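Local coordinates for protein probable chitinase (PDB 5JH8) that probably binds and hydrolyses chitin, as a bacterial glycoside hydrolase of family 18 built on a TIM barrel, at residues A[277-282]-A[304-309]. Residues are numbered along the deposited sequence; the frame is centred on the assembly and turned at random.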
ATOM      1  N   ARG A 277      -0.659  17.630  -9.440  1.00  7.88           N
ATOM      2  CA  ARG A 277      -1.566  17.243 -10.507  1.00  8.05           C
ATOM      3  C   ARG A 277      -1.733  15.730 -10.571  1.00  7.96           C
ATOM      4  O   ARG A 277      -2.850  15.228 -10.751  1.00  8.32           O
ATOM      5  CB  ARG A 277      -1.056  17.744 -11.854  1.00  9.15           C
ATOM      6  CG  ARG A 277      -2.082  17.551 -12.977  1.00  9.39           C
ATOM      7  CD  ARG A 277      -1.576  18.033 -14.370  1.00 10.34           C
ATOM      8  NE  ARG A 277      -1.052  19.374 -14.256  1.00 10.51           N
ATOM      9  CZ  ARG A 277       0.232  19.695 -14.226  1.00 10.08           C
ATOM     10  NH1 ARG A 277       1.195  18.809 -14.501  1.00 10.91           N
ATOM     11  NH2 ARG A 277       0.571  20.938 -13.941  1.00 12.21           N
ATOM     12  N   SER A 278      -0.632  14.984 -10.450  1.00  7.64           N
ATOM     13  CA  SER A 278      -0.714  13.542 -10.615  1.00  7.57           C
ATOM     14  C   SER A 278      -1.399  12.883  -9.437  1.00  7.25           C
ATOM     15  O   SER A 278      -2.179  11.945  -9.626  1.00  7.23           O
ATOM     16  CB  SER A 278       0.661  12.936 -10.849  1.00  8.01           C
ATOM     17  OG  SER A 278       1.506  13.012  -9.732  1.00  7.92           O
ATOM     18  N   VAL A 279      -1.126  13.358  -8.218  1.00  7.09           N
ATOM     19  CA  VAL A 279      -1.806  12.814  -7.050  1.00  7.23           C
ATOM     20  C   VAL A 279      -3.307  13.073  -7.135  1.00  7.43           C
ATOM     21  O   VAL A 279      -4.118  12.185  -6.852  1.00  7.56           O
ATOM     22  CB  VAL A 279      -1.171  13.356  -5.753  1.00  7.18           C
ATOM     23  CG1 VAL A 279      -2.057  13.045  -4.538  1.00  6.99           C
ATOM     24  CG2 VAL A 279       0.214  12.763  -5.594  1.00  8.63           C
ATOM     25  N   ALA A 280      -3.703  14.296  -7.503  1.00  7.35           N
ATOM     26  CA  ALA A 280      -5.123  14.593  -7.636  1.00  8.00           C
ATOM     27  C   ALA A 280      -5.760  13.723  -8.708  1.00  7.74           C
ATOM     28  O   ALA A 280      -6.851  13.187  -8.506  1.00  7.93           O
ATOM     29  CB  ALA A 280      -5.341  16.078  -7.941  1.00  8.79           C
ATOM     30  N   LEU A 281      -5.076  13.538  -9.844  1.00  7.55           N
ATOM     31  CA  LEU A 281      -5.613  12.684 -10.900  1.00  7.73           C
ATOM     32  C   LEU A 281      -5.830  11.269 -10.369  1.00  7.65           C
ATOM     33  O   LEU A 281      -6.891  10.659 -10.570  1.00  7.91           O
ATOM     34  CB  LEU A 281      -4.677  12.703 -12.121  1.00  9.42           C
ATOM     35  CG  LEU A 281      -5.062  11.913 -13.381  1.00 10.93           C
ATOM     36  CD1 LEU A 281      -4.775  10.442 -13.262  1.00 10.85           C
ATOM     37  CD2 LEU A 281      -6.519  12.121 -13.747  1.00 12.78           C
ATOM     38  N   LYS A 282      -4.822  10.725  -9.695  1.00  7.40           N
ATOM     39  CA  LYS A 282      -4.921   9.347  -9.215  1.00  7.30           C
ATOM     40  C   LYS A 282      -5.989   9.207  -8.129  1.00  6.99           C
ATOM     41  O   LYS A 282      -6.700   8.198  -8.106  1.00  7.23           O
ATOM     42  CB  LYS A 282      -3.538   8.847  -8.814  1.00  7.59           C
ATOM     43  CG  LYS A 282      -2.664   8.727 -10.067  1.00  8.24           C
ATOM     44  CD  LYS A 282      -1.157   8.730  -9.835  1.00  7.35           C
ATOM     45  CE  LYS A 282      -0.462   8.949 -11.183  1.00  7.77           C
ATOM     46  NZ  LYS A 282       1.015   8.935 -11.059  1.00  7.53           N
ATOM     47  N   ASP A 304       2.246  19.230   3.286  1.00  7.99           N
ATOM     48  CA  ASP A 304       0.843  19.627   3.217  1.00  8.43           C
ATOM     49  C   ASP A 304       0.302  19.557   1.794  1.00  8.46           C
ATOM     50  O   ASP A 304      -0.877  19.259   1.601  1.00  8.90           O
ATOM     51  CB  ASP A 304       0.660  21.043   3.759  1.00  9.59           C
ATOM     52  CG  ASP A 304       0.894  21.165   5.251  1.00  9.44           C
ATOM     53  OD1 ASP A 304       1.129  20.160   5.939  1.00  9.69           O
ATOM     54  OD2 ASP A 304       0.822  22.319   5.714  1.00 11.53           O
ATOM     55  N   ALA A 305       1.147  19.794   0.785  1.00  8.49           N
ATOM     56  CA  ALA A 305       0.660  19.795  -0.589  1.00  8.93           C
ATOM     57  C   ALA A 305       0.222  18.418  -1.047  1.00  7.48           C
ATOM     58  O   ALA A 305      -0.642  18.305  -1.919  1.00  8.78           O
ATOM     59  CB  ALA A 305       1.724  20.319  -1.546  1.00  9.38           C
ATOM     60  N   PHE A 306       0.795  17.353  -0.475  1.00  7.14           N
ATOM     61  CA  PHE A 306       0.356  16.015  -0.818  1.00  6.98           C
ATOM     62  C   PHE A 306      -1.101  15.813  -0.443  1.00  7.02           C
ATOM     63  O   PHE A 306      -1.920  15.390  -1.269  1.00  7.28           O
ATOM     64  CB  PHE A 306       1.237  14.987  -0.098  1.00  6.37           C
ATOM     65  CG  PHE A 306       0.844  13.571  -0.393  1.00  6.44           C
ATOM     66  CD1 PHE A 306       1.262  12.959  -1.565  1.00  7.37           C
ATOM     67  CD2 PHE A 306       0.076  12.834   0.499  1.00  7.23           C
ATOM     68  CE1 PHE A 306       0.911  11.656  -1.841  1.00  7.21           C
ATOM     69  CE2 PHE A 306      -0.276  11.523   0.222  1.00  7.16           C
ATOM     70  CZ  PHE A 306       0.173  10.932  -0.945  1.00  7.46           C
ATOM     71  N   TRP A 307      -1.440  16.096   0.816  1.00  6.81           N
ATOM     72  CA  TRP A 307      -2.813  15.897   1.252  1.00  6.90           C
ATOM     73  C   TRP A 307      -3.781  16.879   0.604  1.00  7.84           C
ATOM     74  O   TRP A 307      -4.935  16.521   0.373  1.00  8.26           O
ATOM     75  CB  TRP A 307      -2.892  15.901   2.780  1.00  8.03           C
ATOM     76  CG  TRP A 307      -2.308  14.652   3.368  1.00  7.04           C
ATOM     77  CD1 TRP A 307      -1.095  14.529   3.992  1.00  6.93           C
ATOM     78  CD2 TRP A 307      -2.887  13.344   3.350  1.00  7.01           C
ATOM     79  NE1 TRP A 307      -0.886  13.215   4.356  1.00  6.98           N
ATOM     80  CE2 TRP A 307      -1.975  12.475   3.988  1.00  6.44           C
ATOM     81  CE3 TRP A 307      -4.077  12.817   2.851  1.00  7.17           C
ATOM     82  CZ2 TRP A 307      -2.236  11.118   4.150  1.00  7.37           C
ATOM     83  CZ3 TRP A 307      -4.331  11.477   3.011  1.00  7.72           C
ATOM     84  CH2 TRP A 307      -3.422  10.648   3.664  1.00  7.17           C
ATOM     85  N   ALA A 308      -3.338  18.092   0.287  1.00  7.78           N
ATOM     86  CA  ALA A 308      -4.207  19.002  -0.451  1.00  8.78           C
ATOM     87  C   ALA A 308      -4.557  18.407  -1.810  1.00  8.74           C
ATOM     88  O   ALA A 308      -5.699  18.532  -2.272  1.00  9.38           O
ATOM     89  CB  ALA A 308      -3.522  20.366  -0.605  1.00  9.86           C
ATOM     90  N   ALA A 309      -3.585  17.783  -2.478  1.00  8.10           N
ATOM     91  CA  ALA A 309      -3.833  17.162  -3.772  1.00  7.78           C
ATOM     92  C   ALA A 309      -4.760  15.954  -3.662  1.00  7.53           C
ATOM     93  O   ALA A 309      -5.665  15.779  -4.491  1.00  8.23           O
ATOM     94  CB  ALA A 309      -2.510  16.791  -4.423  1.00  8.45           C
TER
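Val-279 meets Phe-306 and Ala-309 where two neighbouring helices of a family 18 TIM barrel lie together outside the strands, a worked example of helix-helix packing in which a valine is fitted against an alanine and a phenylalanine. The segment axes come within 8.7 Å and run in roughly the same direction, crossing at -35°. Val-279 turns its CB toward the second helix and divides its two methyls between two partners about one helical turn apart. With CG1 anti to the backbone N (chi1 168°), that methyl rests against CB of Ala-309 at 3.8 Å, while CG2 reaches CE1 of Phe-306 at 4.0 Å. The ring meets this methyl obliquely, and the two side chains cross at about a right angle. The CB of Phe-306 does not aim at the first helix, but the end of the side chain comes nearer to it; this side chain also packs on Ala-218 of strand 212-222 and Leu-296 of strand 293-297. Val-279 in turn reaches Ile-216 on strand 212-222, so the apolar cluster is continuous with the barrel wall. One residue further on, Ala-280 brings backbone close to backbone: its CA is 4.8 Å from CA of Ala-309, a spacing consistent with a single methyl on each residue. Here the contact turns weakly polar, for the CA of Ala-280 makes a CA-H...O contact to O of Ala-309 at 3.4 Å, bent to 130° at the hydrogen.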